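Gluconate kinase (Lactobacillus acidophilus, PDB 3LL3) binds ATP and d-xylulose and, as a member of the FGGY carbohydrate kinase family, probably transfers phosphate from ATP to a sugar or sugar acid. Local coordinates at residues A[5-10]-A[69-74]; A[58-63]-A[225-230]; A[327-332]-A[368-373]; A[319-324]-A[406-411]; A[186-191]-A[205-210]. One frame throughout, in Å; residues are numbered along the deposited sequence.

How the contacts relate
Contacts 1, 2 and 5 lie in the N-terminal family region, contacts 3 and 4 in the C-terminal one, matching the two-lobed build of FGGY kinases; contacts 1 and 3 are about 46 Å apart, centre to centre. Contacts 1 and 2 touch, their centres about 8 Å apart: the first pairs strands 4-11 and 70-78, the second sets helix 49-65 against the turn after helix 219-225, over the same sheet. Contact 5 lies within the chain loop that contact 2 closes, its centre about 30 Å away. Contact 3 is nested inside the loop closed by contact 4; they touch, centres about 11 Å apart, helix 365-388 packing on helix 317-325. Contact 4 alone reaches the bound ATP.

Contact 1: A[5-10]-A[69-74]; sequences YIIGMD and GKIAAI
Tyr5 and Ile71 are opposite each other at the start of a parallel strand pair, 4-11 beside 70-78, in the mixed sheet of the actin-like N-terminal lobe. Three backbone bonds join the strands: Tyr5 N to Lys70 O (2.8 Å), Ala72 N to Tyr5 O (2.8 Å) and Ile7 N to Ala73 O (3.0 Å), the last the straightest at 164°. Two residues on from Tyr5, Ile7 pairs with Ile74, three on from Ile71. Strand 70-78 thus spends one extra residue, and Ala72 has near-helical backbone angles, as in a beta bulge. Weaker CA-H...O contacts fill in, such as Ile74 CA to Ile7 O at 3.4 Å.

The apolar contacts gather on the face that carries Tyr5, Ile7, Ile71 and Ile74, which helix 49-65 covers through Leu63 and Thr64. Ile71 curls at its second torsion (chi2 -53°), bringing CD1 back to 3.9 Å from Tyr5 CB, while its CG2 meets Ile7 CD1. Farther along, selenomethionine Met9 lies side by side with Ile74, its CG 3.8 Å from Ile74 CG2. The Tyr5 ring turns its edge to Lys70, whose O lies near the ring plane, 3.7 Å from Tyr5 CD1.

Contact 2: A[58-63]-A[225-230]; sequences EIIFDL and LGIDSD
Against Leu225 CD1 lies the CD1 methyl of Ile60, 3.8 Å away, the two side chains crossing branch against branch with Phe61 flanking them on the next helical position. The long branch of Ile60 is extended (chi2 172°) and carries CD1 to Leu225 CD1; the short branch, CG2, lies against the CB and the carbonyl O of Leu225. Ile227 adds a looser touch, its CG2 4.4 Å from Ile60 CG2.

The carbonyl of Leu225 is the polar element here. Phe61 CA points its hydrogen at it, a CA-H...O contact of 3.4 Å from Phe61 CA to Leu225 O with 150° at the hydrogen. The Phe61 ring presents its edge to this oxygen and to Gly226 N, so the turn meets the rim of the ring. No hydrogen bond joins the two segments directly, but Thr64 OG1, one turn along helix 49-65, lies in hydrogen-bonding position to both Leu225 O and Phe61 O; with one proton it can donate to only one at a time, or share it between them.

Farther out, Ile60 rests on Ile7, Met9 and Ile74, and Ile227 on Ile71, so the interface sits over the central strands of the sheet. Gly226, with phi 84°, ends helix 219-225 and turns the chain toward strand 232-238. Its backbone bonds into the last helical turn make this a Schellman motif, docked on a neighbouring helix of the N-terminal actin-like lobe.

Contact 3: A[327-332]-A[368-373]; sequences APAGSR and MARAVI
On Glu374 OE2 converge Arg370 NH1 and Gly330 N, one from each side of the contact, the first by a salt bridge and the second by a hydrogen bond. Ser331 OG is hydrogen-bonded to the other oxygen, Glu374 OE1, so a single carboxylate ties the turn to helix 365-388 and probably offsets the charge of the buried arginine.

Arg370 leaves the helix with CG anti to its backbone N (chi1 -167°) and bends at chi3 (-99°), which lays one face of the guanidinium over the Pro328-Ala329 peptide. Ala329 N stands 3.6 Å above the centre of its plane, and Pro328 C lies over the same face nearer the rim. Ala327 O comes in obliquely, 3.1 Å from Arg370 NE. Along the aliphatic part of the chain, Ala327 CB meets Arg370 CB at 4.2 Å, and Pro328 O is 3.4 Å from Arg370 CD. Ser331 OG also touches Arg370 CB, at 3.4 Å, and the Ser331 side chain continues across to Ala371 CB.

Ser331 N bonds to Pro328 O at 2.9 Å, closing the turn, with Gly330 at phi 102°. This is a type II beta turn, Pro328 to Ser331, whose first peptide lies over the arginine's face; it joins the loop after helix 317-325 to helix 365-388 in the C-terminal lobe.

Contact 4: A[319-324]-A[406-411]; sequences DFLDVA and SDFVRQ
Leu321 has the largest buried surface here, its two methyls dividing the work between Ser406 and the pair Phe408 and Val409. CD1 presses on Ser406, 3.6 Å from its CB, with OG slightly farther off. CD2 lies 4.1 Å from Phe408 CD2, near the plane of that ring and at its edge, and as far from Val409 CG2, where the two side chains cross at about a right angle. The leucine is extended from helix 317-325 (chi2 175°), which spreads these methyls over the first turn of helix 407-417. The short helical segments are well separated, 11.1 Å between axes, so side chains alone span the gap.

Phe408 is the second large element. It reaches back toward helix 317-325, where Ala324 CB approaches the ring obliquely, 4.4 Å from Phe408 CE2. Arg370 and Ile373 also touch Phe408, which, from helix 407-417, thus meets helices 317-325 and 365-388.

Ser406 has a double task. Its CB receives Leu321, while OG, swung round at chi1 72°, caps the new helix by accepting from Val409 N at 3.0 Å and a nearly straight 165°. The hydroxyl is thus turned to the helix start as its carbon side faces the leucine.

Leu321 touches the bound ATP, and the glycines Gly401 and Gly402 of the same pocket lie just before helix 407-417. The contact across the segments is wholly apolar: shape, and no hydrogen bond, backs the pocket residue Leu321.

Contact 5: A[186-191]-A[205-210]; sequences TLTWDQ and PKIAQP
The loop 186-191 passes over strand 206-208 with no backbone bond, Thr188 CA being 7.6 Å from Ile207 CA, and with Leu187 in a left-handed conformation (phi 57°, psi 31°). That strand pairs in parallel with strand 170-172, a small two-stranded sheet in the N-terminal lobe, and the loop covers its Ile207 side chain. An ST turn shapes the loop: Thr186 OG1 accepts from Thr188 N at 3.1 Å.

Ile207 sends its long branch under the Trp189 indole, which makes the main side-chain contact a CH-pi interaction. Ile207 CD1 lies 3.9 Å from the centroid of the six-membered ring, only 19° off the normal, and comes within 3.7 Å of Trp189 CE2. The same methyl also brushes Thr188 CA and Leu187 O, both at 4.2 Å, so one branch end meets three consecutive residues. Beyond the tryptophan, Asp190 N-caps helix 191-197, its OD2 bonding to Leu193 N, and its OD1 forms a salt bridge with Lys123.

The rim of the indole meets the strand's entry at Pro205. Pro205 O lies near the ring plane, 3.7 Å from Trp189 CZ2. A water in the same plane completes the link: it accepts from Trp189 NE1 at 3.0 Å and lies 2.9 Å from Pro205 O, to which it can donate.

Contact 1: A[5-10]-A[69-74]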
# COMPACT_ATOMS: atom_id res chain seq x y z
N TYR A 5 -16.41 0.42 52.00
CA TYR A 5 -16.17 0.28 50.57
C TYR A 5 -15.50 1.51 49.99
O TYR A 5 -15.52 2.59 50.58
CB TYR A 5 -17.47 0.03 49.83
CG TYR A 5 -18.18 -1.22 50.25
CD1 TYR A 5 -18.96 -1.25 51.41
CD2 TYR A 5 -18.10 -2.36 49.48
CE1 TYR A 5 -19.62 -2.40 51.79
CE2 TYR A 5 -18.76 -3.52 49.85
CZ TYR A 5 -19.51 -3.53 51.01
OH TYR A 5 -20.16 -4.69 51.36
N ILE A 6 -14.93 1.33 48.80
CA ILE A 6 -14.32 2.43 48.06
C ILE A 6 -14.85 2.39 46.64
O ILE A 6 -14.92 1.33 46.02
CB ILE A 6 -12.80 2.28 48.01
CG1 ILE A 6 -12.20 2.47 49.41
CG2 ILE A 6 -12.19 3.26 47.00
CD1 ILE A 6 -10.73 2.06 49.49
N ILE A 7 -15.23 3.55 46.11
CA ILE A 7 -15.65 3.62 44.72
C ILE A 7 -14.55 4.26 43.89
O ILE A 7 -13.99 5.29 44.26
CB ILE A 7 -16.95 4.40 44.55
CG1 ILE A 7 -18.09 3.70 45.28
CG2 ILE A 7 -17.29 4.56 43.10
CD1 ILE A 7 -19.38 4.52 45.26
N GLY A 8 -14.21 3.61 42.78
CA GLY A 8 -13.28 4.19 41.83
C GLY A 8 -14.06 4.60 40.60
O GLY A 8 -14.84 3.81 40.07
N MSE A 9 -13.88 5.84 40.17
CA MSE A 9 -14.61 6.39 39.05
C MSE A 9 -13.66 6.61 37.89
O MSE A 9 -12.52 6.99 38.11
CB MSE A 9 -15.22 7.74 39.43
CG MSE A 9 -16.16 7.67 40.63
SE MSE A 9 -17.83 6.78 40.15
CE MSE A 9 -18.60 8.13 38.94
N ASP A 10 -14.14 6.40 36.68
CA ASP A 10 -13.34 6.58 35.49
C ASP A 10 -14.12 7.46 34.51
O ASP A 10 -15.04 7.00 33.84
CB ASP A 10 -13.08 5.22 34.86
CG ASP A 10 -12.25 5.31 33.60
OD1 ASP A 10 -11.17 5.95 33.63
OD2 ASP A 10 -12.67 4.71 32.58
N GLY A 69 -23.58 -0.61 53.58
CA GLY A 69 -22.31 -0.28 54.21
C GLY A 69 -21.90 1.16 53.96
O GLY A 69 -22.61 1.91 53.28
N LYS A 70 -20.75 1.52 54.46
CA LYS A 70 -20.25 2.86 54.31
C LYS A 70 -19.31 2.98 53.11
O LYS A 70 -18.48 2.15 52.90
CB LYS A 70 -19.51 3.26 55.59
CG LYS A 70 -20.38 3.63 56.75
CD LYS A 70 -19.72 3.29 58.05
CE LYS A 70 -19.64 4.46 58.98
NZ LYS A 70 -19.86 4.10 60.44
N ILE A 71 -19.46 4.05 52.36
CA ILE A 71 -18.48 4.40 51.34
C ILE A 71 -17.42 5.26 52.01
O ILE A 71 -17.67 6.42 52.35
CB ILE A 71 -19.13 5.17 50.18
CG1 ILE A 71 -20.31 4.37 49.60
CG2 ILE A 71 -18.10 5.47 49.11
CD1 ILE A 71 -19.96 2.93 49.20
N ALA A 72 -16.24 4.69 52.21
CA ALA A 72 -15.15 5.40 52.88
C ALA A 72 -14.52 6.47 51.99
O ALA A 72 -14.06 7.50 52.48
CB ALA A 72 -14.10 4.42 53.37
N ALA A 73 -14.51 6.24 50.68
CA ALA A 73 -13.88 7.19 49.79
C ALA A 73 -14.34 6.99 48.36
O ALA A 73 -14.70 5.88 47.97
CB ALA A 73 -12.37 7.07 49.91
N ILE A 74 -14.35 8.08 47.59
CA ILE A 74 -14.60 8.01 46.16
C ILE A 74 -13.39 8.64 45.46
O ILE A 74 -13.06 9.80 45.70
CB ILE A 74 -15.87 8.78 45.78
CG1 ILE A 74 -17.07 8.23 46.54
CG2 ILE A 74 -16.13 8.72 44.28
CD1 ILE A 74 -18.30 9.11 46.40

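Contact 2: A[58-63]-A[225-230]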
# COMPACT_ATOMS: atom_id res chain seq x y z
N GLU A 58 -25.59 9.57 39.27
CA GLU A 58 -26.42 8.41 39.02
C GLU A 58 -25.62 7.13 39.27
O GLU A 58 -26.07 6.23 39.97
CB GLU A 58 -26.91 8.48 37.58
CG GLU A 58 -28.22 7.80 37.32
CD GLU A 58 -28.67 8.00 35.89
OE1 GLU A 58 -28.51 9.13 35.37
OE2 GLU A 58 -29.18 7.02 35.29
N ILE A 59 -24.42 7.08 38.71
CA ILE A 59 -23.53 5.95 38.92
C ILE A 59 -23.26 5.71 40.40
O ILE A 59 -23.43 4.60 40.90
CB ILE A 59 -22.22 6.12 38.13
CG1 ILE A 59 -22.49 5.92 36.64
CG2 ILE A 59 -21.17 5.13 38.60
CD1 ILE A 59 -21.40 6.45 35.75
N ILE A 60 -22.85 6.76 41.12
CA ILE A 60 -22.53 6.61 42.54
C ILE A 60 -23.74 6.13 43.34
O ILE A 60 -23.64 5.23 44.18
CB ILE A 60 -21.97 7.90 43.12
CG1 ILE A 60 -20.65 8.24 42.42
CG2 ILE A 60 -21.80 7.77 44.64
CD1 ILE A 60 -20.09 9.60 42.78
N PHE A 61 -24.90 6.71 43.07
CA PHE A 61 -26.11 6.30 43.77
C PHE A 61 -26.40 4.81 43.54
O PHE A 61 -26.63 4.07 44.51
CB PHE A 61 -27.30 7.16 43.36
CG PHE A 61 -28.58 6.80 44.05
CD1 PHE A 61 -28.73 7.02 45.41
CD2 PHE A 61 -29.64 6.24 43.35
CE1 PHE A 61 -29.91 6.69 46.06
CE2 PHE A 61 -30.82 5.92 44.00
CZ PHE A 61 -30.95 6.14 45.35
N ASP A 62 -26.39 4.37 42.28
CA ASP A 62 -26.69 2.99 41.95
C ASP A 62 -25.77 2.01 42.67
O ASP A 62 -26.20 0.96 43.15
CB ASP A 62 -26.60 2.76 40.45
CG ASP A 62 -27.75 3.40 39.70
OD1 ASP A 62 -28.58 4.06 40.36
OD2 ASP A 62 -27.82 3.23 38.47
N LEU A 63 -24.49 2.37 42.75
CA LEU A 63 -23.51 1.55 43.46
C LEU A 63 -23.84 1.43 44.95
O LEU A 63 -23.82 0.33 45.50
CB LEU A 63 -22.10 2.12 43.26
CG LEU A 63 -21.53 1.94 41.85
CD1 LEU A 63 -20.16 2.60 41.71
CD2 LEU A 63 -21.47 0.46 41.46
N LEU A 225 -26.22 11.13 46.54
CA LEU A 225 -25.30 10.07 46.15
C LEU A 225 -25.46 8.81 47.01
O LEU A 225 -25.00 7.73 46.66
CB LEU A 225 -23.85 10.57 46.19
CG LEU A 225 -23.49 11.78 45.34
CD1 LEU A 225 -21.98 11.84 45.18
CD2 LEU A 225 -24.17 11.75 43.97
N GLY A 226 -26.12 8.96 48.16
CA GLY A 226 -26.39 7.81 48.99
C GLY A 226 -25.22 7.49 49.89
O GLY A 226 -25.02 6.33 50.27
N ILE A 227 -24.46 8.51 50.26
CA ILE A 227 -23.25 8.33 51.04
C ILE A 227 -23.35 8.90 52.46
O ILE A 227 -24.40 9.38 52.87
CB ILE A 227 -22.02 8.91 50.29
CG1 ILE A 227 -22.23 10.40 49.99
CG2 ILE A 227 -21.82 8.16 48.98
CD1 ILE A 227 -21.09 11.04 49.16
N ASP A 228 -22.26 8.81 53.21
CA ASP A 228 -22.18 9.30 54.59
C ASP A 228 -21.63 10.70 54.54
O ASP A 228 -21.04 11.10 53.54
CB ASP A 228 -21.14 8.50 55.39
CG ASP A 228 -21.55 7.09 55.65
OD1 ASP A 228 -22.42 6.57 54.92
OD2 ASP A 228 -20.99 6.48 56.60
N SER A 229 -21.76 11.41 55.65
CA SER A 229 -21.10 12.70 55.81
C SER A 229 -19.60 12.52 56.06
O SER A 229 -18.86 13.50 56.11
CB SER A 229 -21.73 13.52 56.94
OG SER A 229 -21.44 12.96 58.22
N ASP A 230 -19.13 11.28 56.25
CA ASP A 230 -17.69 11.09 56.42
C ASP A 230 -16.99 10.49 55.19
O ASP A 230 -15.77 10.35 55.17
CB ASP A 230 -17.35 10.32 57.69
CG ASP A 230 -18.33 9.23 57.98
OD1 ASP A 230 -18.78 8.60 56.99
OD2 ASP A 230 -18.65 9.00 59.17

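Contact 3: A[327-332]-A[368-373]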
# COMPACT_ATOMS: atom_id res chain seq x y z
N ALA A 327 -0.65 -17.28 7.23
CA ALA A 327 0.49 -16.70 6.52
C ALA A 327 1.73 -16.83 7.38
O ALA A 327 1.62 -16.89 8.60
CB ALA A 327 0.22 -15.23 6.18
N PRO A 328 2.92 -16.87 6.77
CA PRO A 328 4.11 -16.97 7.62
C PRO A 328 4.38 -15.67 8.35
O PRO A 328 3.97 -14.60 7.88
CB PRO A 328 5.24 -17.25 6.63
CG PRO A 328 4.75 -16.63 5.34
CD PRO A 328 3.26 -16.80 5.34
N ALA A 329 5.05 -15.76 9.49
CA ALA A 329 5.53 -14.60 10.22
C ALA A 329 6.28 -13.68 9.26
O ALA A 329 7.22 -14.12 8.58
CB ALA A 329 6.44 -15.04 11.36
N GLY A 330 5.87 -12.42 9.19
CA GLY A 330 6.53 -11.45 8.35
C GLY A 330 5.74 -11.20 7.08
O GLY A 330 6.08 -10.32 6.30
N SER A 331 4.70 -12.00 6.87
CA SER A 331 3.79 -11.87 5.73
C SER A 331 4.51 -11.80 4.37
O SER A 331 4.09 -11.07 3.46
CB SER A 331 2.89 -10.64 5.89
OG SER A 331 2.17 -10.65 7.13
N ARG A 332 5.59 -12.56 4.24
CA ARG A 332 6.42 -12.53 3.03
C ARG A 332 6.87 -11.12 2.70
O ARG A 332 6.91 -10.72 1.52
CB ARG A 332 5.66 -13.14 1.86
CG ARG A 332 5.10 -14.53 2.14
CD ARG A 332 4.55 -15.17 0.88
NE ARG A 332 3.75 -16.34 1.19
CZ ARG A 332 4.26 -17.57 1.27
NH1 ARG A 332 5.55 -17.77 1.03
NH2 ARG A 332 3.47 -18.59 1.58
N MSE A 368 -2.20 -10.38 3.50
CA MSE A 368 -2.69 -9.03 3.76
C MSE A 368 -3.27 -8.90 5.14
O MSE A 368 -3.02 -7.91 5.81
CB MSE A 368 -3.70 -8.57 2.71
CG MSE A 368 -3.05 -8.54 1.31
SE MSE A 368 -4.22 -7.79 -0.03
CE MSE A 368 -4.11 -5.88 0.45
N ALA A 369 -4.02 -9.93 5.57
CA ALA A 369 -4.61 -9.95 6.90
C ALA A 369 -3.52 -9.87 7.95
O ALA A 369 -3.60 -9.08 8.88
CB ALA A 369 -5.44 -11.23 7.11
N ARG A 370 -2.49 -10.70 7.79
CA ARG A 370 -1.43 -10.74 8.78
C ARG A 370 -0.60 -9.46 8.78
O ARG A 370 -0.16 -9.01 9.82
CB ARG A 370 -0.54 -11.97 8.64
CG ARG A 370 0.33 -12.12 9.87
CD ARG A 370 1.57 -12.93 9.68
NE ARG A 370 1.39 -14.27 10.15
CZ ARG A 370 1.96 -14.79 11.23
NH1 ARG A 370 2.82 -14.11 11.97
NH2 ARG A 370 1.68 -16.03 11.54
N ALA A 371 -0.36 -8.91 7.59
CA ALA A 371 0.40 -7.67 7.49
C ALA A 371 -0.28 -6.56 8.27
O ALA A 371 0.40 -5.71 8.84
CB ALA A 371 0.59 -7.24 6.01
N VAL A 372 -1.61 -6.55 8.28
CA VAL A 372 -2.35 -5.53 9.02
C VAL A 372 -2.02 -5.67 10.51
O VAL A 372 -1.67 -4.69 11.17
CB VAL A 372 -3.87 -5.64 8.82
CG1 VAL A 372 -4.61 -4.79 9.86
CG2 VAL A 372 -4.28 -5.25 7.38
N ILE A 373 -2.12 -6.89 11.02
CA ILE A 373 -1.87 -7.13 12.44
C ILE A 373 -0.43 -6.80 12.79
O ILE A 373 -0.16 -6.16 13.81
CB ILE A 373 -2.18 -8.59 12.85
CG1 ILE A 373 -3.68 -8.84 12.75
CG2 ILE A 373 -1.74 -8.84 14.29
CD1 ILE A 373 -4.06 -10.32 12.64

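Contact 4: A[319-324]-A[406-411]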
# COMPACT_ATOMS: atom_id res chain seq x y z
N ASP A 319 -12.30 -15.25 13.09
CA ASP A 319 -12.13 -15.70 11.70
C ASP A 319 -10.91 -15.00 11.08
O ASP A 319 -10.09 -15.62 10.41
CB ASP A 319 -13.38 -15.38 10.85
CG ASP A 319 -14.60 -16.21 11.22
OD1 ASP A 319 -14.44 -17.30 11.80
OD2 ASP A 319 -15.74 -15.76 10.93
N PHE A 320 -10.82 -13.68 11.31
CA PHE A 320 -9.73 -12.89 10.76
C PHE A 320 -8.40 -13.40 11.29
O PHE A 320 -7.47 -13.63 10.52
CB PHE A 320 -9.91 -11.42 11.16
CG PHE A 320 -8.95 -10.47 10.50
CD1 PHE A 320 -7.65 -10.38 10.93
CD2 PHE A 320 -9.37 -9.65 9.48
CE1 PHE A 320 -6.77 -9.48 10.35
CE2 PHE A 320 -8.49 -8.74 8.89
CZ PHE A 320 -7.19 -8.67 9.32
N LEU A 321 -8.31 -13.56 12.61
CA LEU A 321 -7.10 -14.06 13.24
C LEU A 321 -6.74 -15.44 12.68
O LEU A 321 -5.58 -15.71 12.39
CB LEU A 321 -7.31 -14.16 14.75
CG LEU A 321 -7.50 -12.81 15.42
CD1 LEU A 321 -7.84 -13.00 16.89
CD2 LEU A 321 -6.25 -11.96 15.25
N ASP A 322 -7.74 -16.30 12.54
CA ASP A 322 -7.51 -17.64 11.99
C ASP A 322 -6.86 -17.53 10.61
O ASP A 322 -5.85 -18.19 10.33
CB ASP A 322 -8.81 -18.44 11.92
CG ASP A 322 -9.30 -18.90 13.28
OD1 ASP A 322 -8.50 -18.94 14.24
OD2 ASP A 322 -10.51 -19.23 13.39
N VAL A 323 -7.42 -16.69 9.75
CA VAL A 323 -6.87 -16.56 8.39
C VAL A 323 -5.46 -15.98 8.41
O VAL A 323 -4.56 -16.48 7.73
CB VAL A 323 -7.76 -15.71 7.50
CG1 VAL A 323 -7.13 -15.55 6.13
CG2 VAL A 323 -9.15 -16.35 7.39
N ALA A 324 -5.27 -14.92 9.20
CA ALA A 324 -3.97 -14.27 9.31
C ALA A 324 -2.89 -15.26 9.71
O ALA A 324 -1.77 -15.23 9.20
CB ALA A 324 -4.03 -13.11 10.31
N SER A 406 -6.32 -12.23 21.96
CA SER A 406 -5.91 -13.55 21.50
C SER A 406 -4.48 -13.88 21.88
O SER A 406 -3.62 -13.01 21.95
CB SER A 406 -6.04 -13.62 19.98
OG SER A 406 -5.03 -12.83 19.40
N ASP A 407 -4.22 -15.17 22.11
CA ASP A 407 -2.86 -15.66 22.25
C ASP A 407 -1.97 -15.31 21.05
O ASP A 407 -0.77 -15.11 21.19
CB ASP A 407 -2.86 -17.18 22.41
CG ASP A 407 -3.23 -17.61 23.80
OD1 ASP A 407 -3.41 -16.73 24.67
OD2 ASP A 407 -3.33 -18.83 24.01
N PHE A 408 -2.55 -15.33 19.86
CA PHE A 408 -1.77 -15.06 18.67
C PHE A 408 -1.19 -13.62 18.72
O PHE A 408 0.01 -13.38 18.51
CB PHE A 408 -2.63 -15.27 17.42
CG PHE A 408 -1.98 -14.78 16.15
CD1 PHE A 408 -0.80 -15.35 15.70
CD2 PHE A 408 -2.55 -13.76 15.40
CE1 PHE A 408 -0.19 -14.89 14.53
CE2 PHE A 408 -1.96 -13.31 14.22
CZ PHE A 408 -0.77 -13.87 13.79
N VAL A 409 -2.04 -12.66 19.02
CA VAL A 409 -1.58 -11.27 19.09
C VAL A 409 -0.64 -11.05 20.27
O VAL A 409 0.36 -10.35 20.16
CB VAL A 409 -2.75 -10.28 19.10
CG1 VAL A 409 -2.27 -8.82 19.34
CG2 VAL A 409 -3.50 -10.38 17.78
N ARG A 410 -0.93 -11.67 21.41
CA ARG A 410 -0.05 -11.56 22.56
C ARG A 410 1.34 -12.04 22.21
O ARG A 410 2.33 -11.37 22.50
CB ARG A 410 -0.62 -12.33 23.75
CG ARG A 410 -1.85 -11.67 24.34
CD ARG A 410 -2.62 -12.60 25.25
NE ARG A 410 -3.74 -11.91 25.87
CZ ARG A 410 -4.50 -12.43 26.83
NH1 ARG A 410 -4.26 -13.67 27.26
NH2 ARG A 410 -5.50 -11.73 27.35
N GLN A 411 1.42 -13.19 21.55
CA GLN A 411 2.71 -13.77 21.21
C GLN A 411 3.42 -12.96 20.15
O GLN A 411 4.66 -12.81 20.16
CB GLN A 411 2.53 -15.23 20.72
CG GLN A 411 3.86 -15.93 20.48
CD GLN A 411 4.66 -16.08 21.77
OE1 GLN A 411 5.84 -15.73 21.83
NE2 GLN A 411 4.01 -16.58 22.81

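Contact 5: A[186-191]-A[205-210]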
# COMPACT_ATOMS: atom_id res chain seq x y z
N THR A 186 9.75 22.90 37.76
CA THR A 186 9.20 23.47 38.99
C THR A 186 7.96 22.71 39.46
O THR A 186 7.64 22.73 40.65
CB THR A 186 8.81 24.94 38.78
OG1 THR A 186 7.71 25.02 37.87
CG2 THR A 186 9.99 25.73 38.24
N LEU A 187 7.29 22.04 38.52
CA LEU A 187 5.99 21.42 38.81
C LEU A 187 4.97 22.44 39.33
O LEU A 187 4.09 22.12 40.12
CB LEU A 187 6.13 20.23 39.77
CG LEU A 187 7.10 19.15 39.28
CD1 LEU A 187 7.02 17.89 40.12
CD2 LEU A 187 6.85 18.83 37.79
N THR A 188 5.10 23.68 38.87
CA THR A 188 3.98 24.61 38.96
C THR A 188 3.81 25.26 37.59
O THR A 188 4.57 24.96 36.67
CB THR A 188 4.17 25.64 40.09
OG1 THR A 188 2.96 26.41 40.25
CG2 THR A 188 5.36 26.54 39.78
N TRP A 189 2.80 26.12 37.42
CA TRP A 189 2.55 26.74 36.13
C TRP A 189 3.78 27.50 35.64
O TRP A 189 4.47 28.12 36.44
CB TRP A 189 1.36 27.70 36.21
CG TRP A 189 0.14 27.08 36.82
CD1 TRP A 189 -0.56 27.52 37.92
CD2 TRP A 189 -0.53 25.90 36.37
NE1 TRP A 189 -1.61 26.68 38.18
CE2 TRP A 189 -1.62 25.67 37.24
CE3 TRP A 189 -0.33 25.02 35.31
CZ2 TRP A 189 -2.50 24.61 37.08
CZ3 TRP A 189 -1.20 23.94 35.16
CH2 TRP A 189 -2.27 23.75 36.03
N ASP A 190 4.06 27.41 34.35
CA ASP A 190 5.19 28.12 33.74
C ASP A 190 4.82 29.60 33.58
O ASP A 190 3.88 29.93 32.84
CB ASP A 190 5.52 27.49 32.38
CG ASP A 190 6.80 28.04 31.78
OD1 ASP A 190 7.84 27.39 31.94
OD2 ASP A 190 6.76 29.13 31.16
N GLN A 191 5.51 30.49 34.29
CA GLN A 191 5.15 31.92 34.28
C GLN A 191 5.19 32.56 32.89
O GLN A 191 4.30 33.34 32.53
CB GLN A 191 6.02 32.74 35.22
CG GLN A 191 5.51 34.20 35.36
CD GLN A 191 4.15 34.25 36.05
OE1 GLN A 191 3.17 34.76 35.50
NE2 GLN A 191 4.08 33.70 37.25
N PRO A 205 -6.94 25.94 38.60
CA PRO A 205 -7.07 25.25 39.89
C PRO A 205 -5.73 25.24 40.61
O PRO A 205 -4.70 25.31 39.96
CB PRO A 205 -7.44 23.82 39.48
CG PRO A 205 -7.89 23.90 38.04
CD PRO A 205 -7.14 25.04 37.45
N LYS A 206 -5.75 25.13 41.93
CA LYS A 206 -4.52 24.84 42.66
C LYS A 206 -4.09 23.39 42.40
O LYS A 206 -4.93 22.54 42.11
CB LYS A 206 -4.72 25.06 44.16
CG LYS A 206 -4.62 26.53 44.55
CD LYS A 206 -5.17 26.78 45.95
CE LYS A 206 -4.74 28.16 46.46
NZ LYS A 206 -3.27 28.19 46.76
N ILE A 207 -2.79 23.12 42.49
CA ILE A 207 -2.25 21.79 42.22
C ILE A 207 -1.94 21.05 43.52
O ILE A 207 -1.27 21.59 44.40
CB ILE A 207 -0.96 21.88 41.37
CG1 ILE A 207 -1.21 22.72 40.12
CG2 ILE A 207 -0.50 20.48 40.96
CD1 ILE A 207 0.05 23.12 39.37
N ALA A 208 -2.45 19.83 43.66
CA ALA A 208 -2.10 18.99 44.80
C ALA A 208 -1.73 17.58 44.34
O ALA A 208 -1.82 17.27 43.15
CB ALA A 208 -3.24 18.94 45.80
N GLN A 209 -1.33 16.73 45.29
CA GLN A 209 -1.05 15.30 45.01
C GLN A 209 -2.34 14.52 44.78
O GLN A 209 -3.39 14.87 45.34
CB GLN A 209 -0.34 14.62 46.18
CG GLN A 209 0.82 15.37 46.81
CD GLN A 209 1.11 14.86 48.22
OE1 GLN A 209 0.99 13.65 48.49
NE2 GLN A 209 1.46 15.76 49.13
N PRO A 210 -2.26 13.45 43.97
CA PRO A 210 -3.40 12.56 43.68
C PRO A 210 -4.09 12.00 44.92
O PRO A 210 -5.28 11.72 44.85
CB PRO A 210 -2.76 11.42 42.87
CG PRO A 210 -1.63 12.11 42.14
CD PRO A 210 -1.10 13.15 43.12
O HOH W 1 -3.40 27.91 40.27